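Modulator protein RSBR (Bacillus subtilis, PDB 2BNL) regulates sigma-B in the stressosome's response to salt and heat stress, stimulating RsbT kinase toward RsbS in vitro; this is its non-heme globin N-terminal domain. Local coordinates at residues E48-E60 against D117-N129. Sequence-based numbering, arbitrary orientation.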
# COMPACT_ATOMS: atom_id res chain seq x y z
N GLU A 48 -4.95 -6.94 -17.03
CA GLU A 48 -4.55 -5.50 -17.21
C GLU A 48 -3.44 -5.23 -16.21
O GLU A 48 -2.50 -4.52 -16.48
CB GLU A 48 -5.65 -4.54 -16.83
CG GLU A 48 -6.48 -3.87 -17.92
CD GLU A 48 -7.50 -2.81 -17.37
OE1 GLU A 48 -7.26 -1.59 -17.67
OE2 GLU A 48 -8.53 -3.20 -16.67
N TYR A 49 -3.58 -5.74 -15.00
CA TYR A 49 -2.46 -5.56 -13.97
C TYR A 49 -1.15 -6.24 -14.32
O TYR A 49 -0.08 -5.63 -14.24
CB TYR A 49 -2.93 -6.11 -12.66
CG TYR A 49 -2.04 -5.84 -11.51
CD1 TYR A 49 -1.85 -4.55 -11.04
CD2 TYR A 49 -1.42 -6.86 -10.86
CE1 TYR A 49 -1.07 -4.27 -9.92
CE2 TYR A 49 -0.60 -6.58 -9.72
CZ TYR A 49 -0.45 -5.28 -9.27
OH TYR A 49 0.29 -5.07 -8.13
N ILE A 50 -1.23 -7.51 -14.73
CA ILE A 50 -0.02 -8.17 -15.17
C ILE A 50 0.69 -7.38 -16.35
O ILE A 50 1.91 -7.33 -16.39
CB ILE A 50 -0.24 -9.67 -15.61
CG1 ILE A 50 -0.74 -10.52 -14.45
CG2 ILE A 50 1.10 -10.47 -15.91
CD1 ILE A 50 -1.53 -11.95 -14.80
N ASP A 51 -0.09 -6.89 -17.29
CA ASP A 51 0.41 -6.14 -18.44
C ASP A 51 1.15 -4.87 -17.96
O ASP A 51 2.17 -4.56 -18.49
CB ASP A 51 -0.70 -5.69 -19.37
CG ASP A 51 -1.20 -6.79 -20.29
OD1 ASP A 51 -0.72 -7.93 -20.23
OD2 ASP A 51 -2.10 -6.46 -21.07
N ILE A 52 0.62 -4.22 -16.93
CA ILE A 52 1.34 -3.14 -16.19
C ILE A 52 2.68 -3.57 -15.61
O ILE A 52 3.70 -2.90 -15.84
CB ILE A 52 0.47 -2.46 -15.12
CG1 ILE A 52 -0.68 -1.68 -15.79
CG2 ILE A 52 1.31 -1.62 -14.18
CD1 ILE A 52 -1.95 -1.52 -14.92
N LEU A 53 2.69 -4.72 -14.98
CA LEU A 53 3.88 -5.22 -14.37
C LEU A 53 4.93 -5.46 -15.43
O LEU A 53 6.09 -5.09 -15.23
CB LEU A 53 3.58 -6.50 -13.56
CG LEU A 53 2.59 -6.43 -12.44
CD1 LEU A 53 2.45 -7.84 -11.81
CD2 LEU A 53 2.80 -5.41 -11.43
N LEU A 54 4.53 -6.06 -16.55
CA LEU A 54 5.48 -6.45 -17.62
C LEU A 54 6.14 -5.21 -18.32
O LEU A 54 7.16 -5.35 -18.94
CB LEU A 54 4.77 -7.42 -18.59
CG LEU A 54 4.57 -8.81 -17.94
CD1 LEU A 54 3.80 -9.67 -18.92
CD2 LEU A 54 5.91 -9.54 -17.51
N LEU A 55 5.51 -4.04 -18.22
CA LEU A 55 6.02 -2.75 -18.70
C LEU A 55 6.86 -2.04 -17.68
O LEU A 55 7.44 -1.06 -18.00
CB LEU A 55 4.83 -1.85 -19.07
CG LEU A 55 4.00 -2.27 -20.26
CD1 LEU A 55 2.67 -1.46 -20.29
CD2 LEU A 55 4.81 -2.07 -21.56
N SER A 56 6.89 -2.53 -16.45
CA SER A 56 7.44 -1.79 -15.25
C SER A 56 8.78 -2.24 -14.68
O SER A 56 9.06 -2.09 -13.45
CB SER A 56 6.36 -1.74 -14.17
OG SER A 56 5.22 -1.09 -14.64
N VAL A 57 9.63 -2.85 -15.51
CA VAL A 57 10.88 -3.41 -14.95
C VAL A 57 11.81 -2.29 -14.34
O VAL A 57 12.47 -2.55 -13.38
CB VAL A 57 11.67 -4.29 -15.99
CG1 VAL A 57 12.39 -3.47 -16.99
CG2 VAL A 57 12.62 -5.21 -15.31
N LYS A 58 11.76 -1.10 -14.91
CA LYS A 58 12.54 0.02 -14.47
C LYS A 58 11.80 0.73 -13.36
O LYS A 58 12.32 0.91 -12.25
CB LYS A 58 12.81 0.95 -15.63
CG LYS A 58 13.76 2.12 -15.28
CD LYS A 58 13.85 3.11 -16.45
CE LYS A 58 14.71 4.31 -16.00
NZ LYS A 58 15.80 4.74 -16.92
N ASP A 59 10.54 1.10 -13.62
CA ASP A 59 9.74 1.87 -12.70
C ASP A 59 8.34 1.91 -13.28
O ASP A 59 8.05 1.34 -14.36
CB ASP A 59 10.31 3.29 -12.41
CG ASP A 59 10.50 4.10 -13.56
OD1 ASP A 59 9.74 4.06 -14.54
OD2 ASP A 59 11.52 4.79 -13.56
N GLU A 60 7.51 2.69 -12.59
CA GLU A 60 6.11 2.85 -12.92
C GLU A 60 5.76 3.83 -14.06
O GLU A 60 4.56 3.99 -14.44
CB GLU A 60 5.34 3.22 -11.63
CG GLU A 60 5.51 4.64 -11.21
CD GLU A 60 6.64 4.88 -10.30
OE1 GLU A 60 7.67 4.18 -10.39
OE2 GLU A 60 6.42 5.69 -9.35
N ASP A 117 8.74 -6.14 -2.87
CA ASP A 117 8.25 -4.81 -2.44
C ASP A 117 8.86 -3.72 -3.40
O ASP A 117 8.19 -2.82 -3.84
CB ASP A 117 8.72 -4.57 -1.00
CG ASP A 117 8.37 -3.20 -0.49
OD1 ASP A 117 7.21 -3.02 -0.16
OD2 ASP A 117 9.24 -2.33 -0.54
N ARG A 118 10.14 -3.84 -3.65
CA ARG A 118 10.84 -2.90 -4.52
C ARG A 118 10.17 -2.75 -5.91
O ARG A 118 10.08 -1.68 -6.50
CB ARG A 118 12.22 -3.37 -4.69
CG ARG A 118 13.13 -2.30 -4.84
CD ARG A 118 14.49 -2.75 -5.33
NE ARG A 118 15.02 -1.61 -6.12
CZ ARG A 118 14.96 -1.46 -7.45
NH1 ARG A 118 14.48 -2.40 -8.21
NH2 ARG A 118 15.44 -0.35 -8.01
N PHE A 119 9.78 -3.88 -6.47
CA PHE A 119 9.10 -3.91 -7.77
C PHE A 119 7.67 -3.37 -7.74
O PHE A 119 7.30 -2.54 -8.55
CB PHE A 119 9.20 -5.30 -8.33
CG PHE A 119 8.54 -5.47 -9.63
CD1 PHE A 119 9.05 -4.89 -10.75
CD2 PHE A 119 7.29 -6.12 -9.71
CE1 PHE A 119 8.40 -5.06 -12.04
CE2 PHE A 119 6.64 -6.24 -10.90
CZ PHE A 119 7.19 -5.75 -12.08
N PHE A 120 6.85 -3.85 -6.80
CA PHE A 120 5.44 -3.59 -6.77
C PHE A 120 5.05 -2.28 -6.12
O PHE A 120 4.11 -1.65 -6.57
CB PHE A 120 4.77 -4.73 -5.94
CG PHE A 120 4.49 -5.94 -6.74
CD1 PHE A 120 3.38 -6.02 -7.56
CD2 PHE A 120 5.41 -7.01 -6.78
CE1 PHE A 120 3.13 -7.25 -8.28
CE2 PHE A 120 5.10 -8.17 -7.55
CZ PHE A 120 3.99 -8.24 -8.29
N SER A 121 5.78 -1.87 -5.07
CA SER A 121 5.37 -0.71 -4.26
C SER A 121 5.13 0.57 -5.12
O SER A 121 4.05 1.09 -5.11
CB SER A 121 6.37 -0.38 -3.09
OG SER A 121 5.77 0.56 -2.25
N PRO A 122 6.10 0.98 -5.95
CA PRO A 122 5.83 2.19 -6.81
C PRO A 122 4.68 2.06 -7.87
O PRO A 122 4.01 3.02 -8.22
CB PRO A 122 7.20 2.44 -7.48
CG PRO A 122 7.95 1.14 -7.41
CD PRO A 122 7.42 0.37 -6.19
N ILE A 123 4.50 0.85 -8.38
CA ILE A 123 3.37 0.56 -9.27
C ILE A 123 2.06 0.71 -8.55
O ILE A 123 1.16 1.45 -8.96
CB ILE A 123 3.45 -0.86 -9.81
CG1 ILE A 123 4.70 -1.05 -10.61
CG2 ILE A 123 2.22 -1.21 -10.61
CD1 ILE A 123 5.10 -2.59 -11.01
N ASN A 124 1.95 0.03 -7.40
CA ASN A 124 0.70 0.13 -6.63
C ASN A 124 0.38 1.50 -6.13
O ASN A 124 -0.79 1.87 -6.11
CB ASN A 124 0.68 -0.88 -5.41
CG ASN A 124 0.73 -2.33 -5.87
OD1 ASN A 124 0.38 -2.62 -7.04
ND2 ASN A 124 1.14 -3.21 -4.98
N THR A 125 1.37 2.23 -5.66
CA THR A 125 1.17 3.64 -5.18
C THR A 125 0.65 4.53 -6.32
O THR A 125 -0.19 5.37 -6.15
CB THR A 125 2.39 4.25 -4.54
OG1 THR A 125 3.46 4.37 -5.49
CG2 THR A 125 2.80 3.52 -3.29
N GLU A 126 1.13 4.27 -7.51
CA GLU A 126 0.74 5.05 -8.69
C GLU A 126 -0.70 4.65 -9.06
O GLU A 126 -1.49 5.45 -9.50
CB GLU A 126 1.66 4.70 -9.83
CG GLU A 126 1.55 5.64 -11.00
CD GLU A 126 1.81 7.10 -10.59
OE1 GLU A 126 2.73 7.26 -9.79
OE2 GLU A 126 1.00 8.00 -10.98
N ILE A 127 -1.00 3.38 -9.00
CA ILE A 127 -2.39 3.00 -9.14
C ILE A 127 -3.33 3.69 -8.12
O ILE A 127 -4.44 4.19 -8.49
CB ILE A 127 -2.58 1.43 -9.16
CG1 ILE A 127 -1.92 0.77 -10.36
CG2 ILE A 127 -4.09 1.05 -9.04
CD1 ILE A 127 -1.79 -0.72 -10.26
N PHE A 128 -2.95 3.67 -6.86
CA PHE A 128 -3.78 4.30 -5.84
C PHE A 128 -3.95 5.81 -6.23
O PHE A 128 -5.03 6.39 -6.12
CB PHE A 128 -3.18 4.19 -4.43
CG PHE A 128 -2.95 2.80 -3.95
CD1 PHE A 128 -3.73 1.76 -4.38
CD2 PHE A 128 -2.02 2.55 -3.02
CE1 PHE A 128 -3.51 0.47 -3.93
CE2 PHE A 128 -1.82 1.28 -2.50
CZ PHE A 128 -2.57 0.22 -3.02
N ASN A 129 -2.83 6.45 -6.62
CA ASN A 129 -2.88 7.87 -6.99
C ASN A 129 -3.89 8.14 -8.09
O ASN A 129 -4.66 9.06 -8.03
CB ASN A 129 -1.48 8.32 -7.38
CG ASN A 129 -1.32 9.83 -7.43
OD1 ASN A 129 -1.64 10.55 -6.49
ND2 ASN A 129 -0.84 10.32 -8.56
O HOH W 1 0.74 -6.02 -5.58
O HOH W 2 8.51 -1.27 -10.89
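Y49 reaches across to N124 with its hydroxyl, and Y49 OH donates a hydrogen bond to N124 OD1 over 2.7 Å, meeting an OD1 lone pair within the plane of the amide. Ring and amide lie nearly coplanar, 18° apart. A water closes the triangle, donating to Y49 OH and accepting from N124 ND2, so two partners grip this buried hydroxyl. CG anti to the backbone N (chi1 -171°) sends the Y49 ring out along this path. A second water ties S56 O to F119 O, while S56 OG, in the loop just past the helix, donates back to I52 O from above its carbonyl plane.

The apolar core is built around I123. Its CD1 sits 3.5 Å from S56 CB and also meets L53 CD2, while its CG2 touches I52 CG2. L53 puts CD1 3.6 Å from F120 CE1, and F119 presents its ring edge to the backbone, CZ lying 3.4 Å from L53 O. I127 CD1 lies 3.6 Å from Y49 CE1, at the ring edge.

E60 lies across P122, with OE1 3.4 Å from P122 CB. E60 OE2 and E126 OE1 stand 4.0 Å apart; K82 of the second subunit bridges both carboxylates and probably offsets their repulsion.

In this heme-free globin domain, the axes of 48-54 and 117-129 run 122° apart, joining helices 39-54 and 109-135. Helix 81-100 flanks Y49, F120 and N124, helix 5-13 covers F119, and W22 backs L53.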